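Local coordinates for putative DNA binding protein (Bacteroides thetaiotaomicron VPI-5482, PDB 3HTN) that binds metal ions and, as a member of the PCC-domain family, may also bind DNA, although its biological role is not established, at residues 9-14 and 37-42; 86-91 and 141-146. All blocks are in the same frame, centred on the assembly; numbering follows the deposited sequence.

Contact 1 of 2, residues 9-14 and 37-42; sequences YSYKKI and KEKGIL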
loop_
_atom_site.group_PDB
_atom_site.type_symbol
_atom_site.label_atom_id
_atom_site.label_comp_id
_atom_site.label_asym_id
_atom_site.label_seq_id
_atom_site.Cartn_x
_atom_site.Cartn_y
_atom_site.Cartn_z
ATOM N N TYR A 9 -16.761 -7.819 13.325
ATOM C CA TYR A 9 -16.273 -8.190 12.005
ATOM C C TYR A 9 -16.696 -9.595 11.636
ATOM O O TYR A 9 -17.121 -10.382 12.499
ATOM C CB TYR A 9 -14.726 -8.135 11.985
ATOM C CG TYR A 9 -14.100 -8.884 13.127
ATOM C CD1 TYR A 9 -14.018 -10.283 13.126
ATOM C CD2 TYR A 9 -13.642 -8.202 14.254
ATOM C CE1 TYR A 9 -13.503 -10.966 14.217
ATOM C CE2 TYR A 9 -13.116 -8.881 15.343
ATOM C CZ TYR A 9 -13.038 -10.254 15.310
ATOM O OH TYR A 9 -12.516 -10.912 16.403
ATOM N N SER A 10 -16.597 -9.894 10.343
ATOM C CA SER A 10 -16.726 -11.249 9.810
ATOM C C SER A 10 -15.451 -11.476 9.004
ATOM O O SER A 10 -14.847 -10.518 8.498
ATOM C CB SER A 10 -17.978 -11.411 8.950
ATOM O OG SER A 10 -17.964 -10.556 7.824
ATOM N N TYR A 11 -15.042 -12.731 8.866
ATOM C CA TYR A 11 -13.785 -13.049 8.214
ATOM C C TYR A 11 -13.805 -14.377 7.471
ATOM O O TYR A 11 -14.690 -15.199 7.682
ATOM C CB TYR A 11 -12.647 -13.050 9.236
ATOM C CG TYR A 11 -12.773 -14.163 10.221
ATOM C CD1 TYR A 11 -13.519 -13.996 11.377
ATOM C CD2 TYR A 11 -12.148 -15.383 10.004
ATOM C CE1 TYR A 11 -13.661 -15.014 12.284
ATOM C CE2 TYR A 11 -12.286 -16.419 10.910
ATOM C CZ TYR A 11 -13.047 -16.219 12.049
ATOM O OH TYR A 11 -13.183 -17.224 12.967
ATOM N N LYS A 12 -12.808 -14.554 6.604
ATOM C CA LYS A 12 -12.568 -15.805 5.911
ATOM C C LYS A 12 -11.086 -16.131 5.968
ATOM O O LYS A 12 -10.265 -15.335 5.564
ATOM C CB LYS A 12 -13.025 -15.723 4.453
ATOM C CG LYS A 12 -12.851 -17.003 3.661
ATOM C CD LYS A 12 -13.365 -16.795 2.248
ATOM C CE LYS A 12 -13.206 -18.054 1.427
ATOM N NZ LYS A 12 -13.973 -19.195 2.009
ATOM N N LYS A 13 -10.755 -17.319 6.453
ATOM C CA LYS A 13 -9.370 -17.751 6.502
ATOM C C LYS A 13 -8.963 -18.373 5.185
ATOM O O LYS A 13 -9.636 -19.289 4.698
ATOM C CB LYS A 13 -9.164 -18.776 7.614
ATOM C CG LYS A 13 -7.711 -19.128 7.868
ATOM C CD LYS A 13 -7.599 -20.041 9.087
ATOM C CE LYS A 13 -6.151 -20.422 9.369
ATOM N NZ LYS A 13 -5.574 -21.240 8.255
ATOM N N ILE A 14 -7.844 -17.914 4.634
ATOM C CA ILE A 14 -7.301 -18.457 3.379
ATOM C C ILE A 14 -5.807 -18.656 3.578
ATOM O O ILE A 14 -5.032 -17.720 3.440
ATOM C CB ILE A 14 -7.525 -17.570 2.157
ATOM C CG1 ILE A 14 -9.011 -17.238 1.970
ATOM C CG2 ILE A 14 -7.001 -18.327 0.910
ATOM C CD1 ILE A 14 -9.292 -16.313 0.816
ATOM N N LYS A 37 -6.204 -10.437 18.373
ATOM C CA LYS A 37 -6.246 -11.060 19.688
ATOM C C LYS A 37 -7.014 -12.383 19.612
ATOM O O LYS A 37 -6.537 -13.417 20.095
ATOM C CB LYS A 37 -6.885 -10.118 20.705
ATOM C CG LYS A 37 -6.956 -10.707 22.113
ATOM C CD LYS A 37 -7.414 -9.701 23.150
ATOM C CE LYS A 37 -7.647 -10.399 24.499
ATOM N NZ LYS A 37 -8.022 -9.424 25.560
ATOM N N GLU A 38 -8.198 -12.361 18.999
ATOM C CA GLU A 38 -9.018 -13.570 18.862
ATOM C C GLU A 38 -8.251 -14.701 18.173
ATOM O O GLU A 38 -8.349 -15.868 18.582
ATOM C CB GLU A 38 -10.297 -13.288 18.056
ATOM C CG GLU A 38 -11.165 -14.541 17.861
ATOM C CD GLU A 38 -12.380 -14.388 16.923
ATOM O OE1 GLU A 38 -12.666 -13.281 16.418
ATOM O OE2 GLU A 38 -13.069 -15.424 16.714
ATOM N N LYS A 39 -7.506 -14.359 17.129
ATOM C CA LYS A 39 -6.784 -15.348 16.332
ATOM C C LYS A 39 -5.369 -15.616 16.827
ATOM O O LYS A 39 -4.678 -16.458 16.256
ATOM C CB LYS A 39 -6.790 -14.956 14.852
ATOM C CG LYS A 39 -8.190 -14.886 14.240
ATOM C CD LYS A 39 -8.878 -16.254 14.302
ATOM C CE LYS A 39 -10.211 -16.292 13.653
ATOM N NZ LYS A 39 -10.802 -17.669 13.796
ATOM N N GLY A 40 -4.969 -14.979 17.922
ATOM C CA GLY A 40 -3.653 -15.203 18.513
ATOM C C GLY A 40 -2.512 -14.842 17.586
ATOM O O GLY A 40 -1.479 -15.506 17.599
ATOM N N ILE A 41 -2.685 -13.782 16.792
ATOM C CA ILE A 41 -1.681 -13.422 15.800
ATOM C C ILE A 41 -0.552 -12.687 16.513
ATOM O O ILE A 41 -0.767 -11.662 17.141
ATOM C CB ILE A 41 -2.256 -12.568 14.689
ATOM C CG1 ILE A 41 -3.335 -13.354 13.946
ATOM C CG2 ILE A 41 -1.153 -12.183 13.739
ATOM C CD1 ILE A 41 -4.049 -12.587 12.860
ATOM N N LEU A 42 0.642 -13.249 16.421
ATOM C CA LEU A 42 1.807 -12.713 17.120
ATOM C C LEU A 42 2.506 -11.620 16.329
ATOM O O LEU A 42 3.058 -10.685 16.911
ATOM C CB LEU A 42 2.781 -13.861 17.400
ATOM C CG LEU A 42 2.234 -15.051 18.191
ATOM C CD1 LEU A 42 3.290 -16.124 18.285
ATOM C CD2 LEU A 42 1.791 -14.566 19.560
HETATM O O HOH W 1 -14.971 -16.373 15.241
#
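The hydroxyl of Tyr11 is gripped from two sides, for Lys39 NZ donates a hydrogen bond to Tyr11 OH at 2.6 Å and a water sits 3.0 Å from the same Tyr11 OH, in the plane of the ring. The lysine chain bends at its second torsion (chi2 -62°) and is extended beyond it; its side chain and that of Tyr11 come from opposite directions. Its last methylene comes along too, with Lys39 CE 3.3 Å from Tyr11 CZ, and the approach to the ring is oblique. The water passes a hydrogen bond on to Glu38, whose OE2 lies 2.6 Å from the water oxygen. A phenylalanine in place of Tyr11 would probably leave the Lys39 ammonium without this acceptor and deprive the water of its tyrosine partner. These groups tie strand 9-14, at one margin of the chain's antiparallel sheet in the PCC fold, to the last turn of helix 28-39, which closes at Gly40 in a Schellman motif. Tyr9 and Tyr11, two residues apart, direct their side chains at the helix, where both rings meet Phe35 edge-to-face. Glu38 has its CG anti to the backbone N (chi1 179°), and its extended chain carries the carboxylate out to Tyr9 directly and to Tyr11 through the water. Its OE1 accepts from the Tyr9 hydroxyl at the Tyr9 ring edge, with the ring and carboxylate planes 33° apart; the modelled 2.4 Å between Tyr9 OH and Glu38 OE1 is so short that the exact length is doubtful. Ser10 and Lys12 pack on Phe147 and Arg131 of the second subunit.

Contact 2 of 2, residues 86-91 and 141-146; sequences SSMNEQ and GLNIYD. With SO4 (sulfate ion), chain G.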
loop_
_atom_site.group_PDB
_atom_site.type_symbol
_atom_site.label_atom_id
_atom_site.label_comp_id
_atom_site.label_asym_id
_atom_site.label_seq_id
_atom_site.Cartn_x
_atom_site.Cartn_y
_atom_site.Cartn_z
ATOM N N SER A 86 2.613 -6.906 15.829
ATOM C CA SER A 86 3.694 -7.405 16.666
ATOM C C SER A 86 3.096 -7.565 18.056
ATOM O O SER A 86 1.870 -7.495 18.206
ATOM C CB SER A 86 4.894 -6.432 16.611
ATOM O OG SER A 86 4.533 -5.102 16.933
ATOM N N SER A 87 3.927 -7.788 19.074
ATOM C CA SER A 87 3.433 -7.805 20.447
ATOM C C SER A 87 4.226 -6.835 21.312
ATOM O O SER A 87 5.390 -6.532 21.038
ATOM C CB SER A 87 3.501 -9.204 21.073
ATOM O OG SER A 87 4.832 -9.681 21.063
HETATM N N MSE A 88 3.547 -6.323 22.333
HETATM C CA MSE A 88 4.170 -5.492 23.345
HETATM C C MSE A 88 3.404 -5.634 24.656
HETATM O O MSE A 88 2.173 -5.635 24.657
HETATM C CB MSE A 88 4.176 -4.048 22.863
HETATM C CG MSE A 88 4.938 -3.107 23.708
HETATM SE SE MSE A 88 5.347 -1.463 22.744
HETATM C CE MSE A 88 6.908 -1.269 23.759
ATOM N N ASN A 89 4.136 -5.752 25.765
ATOM C CA ASN A 89 3.535 -5.820 27.112
ATOM C C ASN A 89 2.349 -6.783 27.191
ATOM O O ASN A 89 1.252 -6.396 27.621
ATOM C CB ASN A 89 3.104 -4.414 27.558
ATOM N N GLU A 90 2.577 -8.010 26.712
ATOM C CA GLU A 90 1.589 -9.079 26.699
ATOM C C GLU A 90 0.304 -8.796 25.874
ATOM O O GLU A 90 -0.736 -9.419 26.112
ATOM C CB GLU A 90 1.218 -9.447 28.149
ATOM N N GLN A 91 0.365 -7.886 24.900
ATOM C CA GLN A 91 -0.819 -7.534 24.150
ATOM C C GLN A 91 -0.445 -7.404 22.683
ATOM O O GLN A 91 0.738 -7.242 22.349
ATOM C CB GLN A 91 -1.407 -6.219 24.668
ATOM C CG GLN A 91 -1.803 -6.245 26.169
ATOM N N GLY A 141 11.247 8.232 22.148
ATOM C CA GLY A 141 9.847 8.240 22.531
ATOM C C GLY A 141 8.976 7.380 21.646
ATOM O O GLY A 141 7.786 7.669 21.499
ATOM N N LEU A 142 9.574 6.348 21.032
ATOM C CA LEU A 142 8.895 5.461 20.103
ATOM C C LEU A 142 9.112 3.989 20.441
ATOM O O LEU A 142 10.139 3.601 20.994
ATOM C CB LEU A 142 9.418 5.704 18.705
ATOM C CG LEU A 142 9.220 7.118 18.160
ATOM C CD1 LEU A 142 9.868 7.245 16.788
ATOM C CD2 LEU A 142 7.740 7.486 18.116
ATOM N N ASN A 143 8.131 3.180 20.079
ATOM C CA ASN A 143 8.192 1.742 20.248
ATOM C C ASN A 143 8.802 1.130 18.991
ATOM O O ASN A 143 8.163 1.048 17.953
ATOM C CB ASN A 143 6.790 1.206 20.465
ATOM C CG ASN A 143 6.159 1.763 21.704
ATOM O OD1 ASN A 143 6.782 1.779 22.754
ATOM N ND2 ASN A 143 4.918 2.184 21.597
ATOM N N ILE A 144 10.034 0.664 19.116
ATOM C CA ILE A 144 10.828 0.202 17.976
ATOM C C ILE A 144 10.901 -1.314 17.935
ATOM O O ILE A 144 11.001 -1.964 18.971
ATOM C CB ILE A 144 12.273 0.827 18.065
ATOM C CG1 ILE A 144 12.217 2.363 18.027
ATOM C CG2 ILE A 144 13.220 0.335 16.966
ATOM C CD1 ILE A 144 11.560 2.957 16.811
ATOM N N TYR A 145 10.810 -1.897 16.747
ATOM C CA TYR A 145 10.954 -3.330 16.602
ATOM C C TYR A 145 12.143 -3.846 17.417
ATOM O O TYR A 145 13.230 -3.264 17.392
ATOM C CB TYR A 145 11.162 -3.701 15.139
ATOM C CG TYR A 145 9.959 -3.925 14.276
ATOM C CD1 TYR A 145 8.816 -4.582 14.750
ATOM C CD2 TYR A 145 10.038 -3.639 12.922
ATOM C CE1 TYR A 145 7.754 -4.859 13.903
ATOM C CE2 TYR A 145 9.004 -3.931 12.076
ATOM C CZ TYR A 145 7.868 -4.552 12.580
ATOM O OH TYR A 145 6.826 -4.910 11.770
ATOM N N ASP A 146 11.926 -4.952 18.118
ATOM C CA ASP A 146 12.972 -5.620 18.882
ATOM C C ASP A 146 12.889 -7.094 18.516
ATOM O O ASP A 146 11.941 -7.786 18.922
ATOM C CB ASP A 146 12.760 -5.379 20.362
ATOM C CG ASP A 146 13.904 -5.884 21.198
ATOM O OD1 ASP A 146 14.499 -6.908 20.823
ATOM O OD2 ASP A 146 14.221 -5.253 22.224
HETATM S S SO4 G . 5.672 -8.877 24.679
HETATM O O1 SO4 G . 6.284 -7.776 25.474
HETATM O O2 SO4 G . 4.194 -8.782 24.793
HETATM O O3 SO4 G . 6.086 -10.175 25.210
HETATM O O4 SO4 G . 6.196 -8.883 23.313
#
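This is a small, partly buried side-chain contact without hydrogen bonds across it, in which Met88 and Ser86, at the end of strand 76-88, meet Asn143 and Tyr145 of the C-terminal strand 142-146. Met88, modelled as selenomethionine, reaches over with CG anti to its backbone N (chi1 -172°) and the rest of the chain extended, crossing the Asn143 side chain at about a right angle. Met88 SE lies 3.5 Å from Asn143 CG, and the terminal Met88 CE is closer still to the amide oxygen, 3.2 Å from Asn143 OD1. On the amide's nitrogen side, Tyr93 OH is hydrogen-bonded to Asn143 ND2. Further along, Ser86 CB meets the edge of the Tyr145 ring, 4.2 Å from Tyr145 CE1, while Ser86 OG is hydrogen-bonded to Arg134 NE, and Arg134 also makes a cation-pi contact with that ring. Two antiparallel hairpins are thus brought together: strands 76-88 and 91-101 joined by a type I' turn from Met88 to Gln91, and strands 133-137 and 142-146, where Gly141 and Leu142 form a G1 bulge facing Asn137. A sulfate, probably from the crystallisation liquor, sits against the Met88 to Gln91 turn. It takes hydrogen bonds from Ser87 OG to O4 (2.7 Å) and Glu90 N to O2 (2.6 Å), with a weak one from Asn89 N; Arg131 and Ser133 add further bonds.

Contact 1 closes before contact 2 opens along the chain, and their centres lie 20 Å apart, although the nearest atoms come within about 3 Å without touching. Both reach the nine-strand antiparallel sheet: contact 1 through 9-14, one of its two outermost strands within the chain, where helix 28-39 packs, contact 2 through strand 76-88 in mid-sheet, beside the separate two-stranded C-terminal sheet. The subunit interfaces differ as well, since strand 9-14 packs on the second subunit and strand 142-146 on the third. Contact 1 is remote from the metal sites, whereas contact 2 probably helps hold the C-terminal hairpin near one, Ser86 lying about 6 Å, side chain to side chain, from the nickel ligand His95.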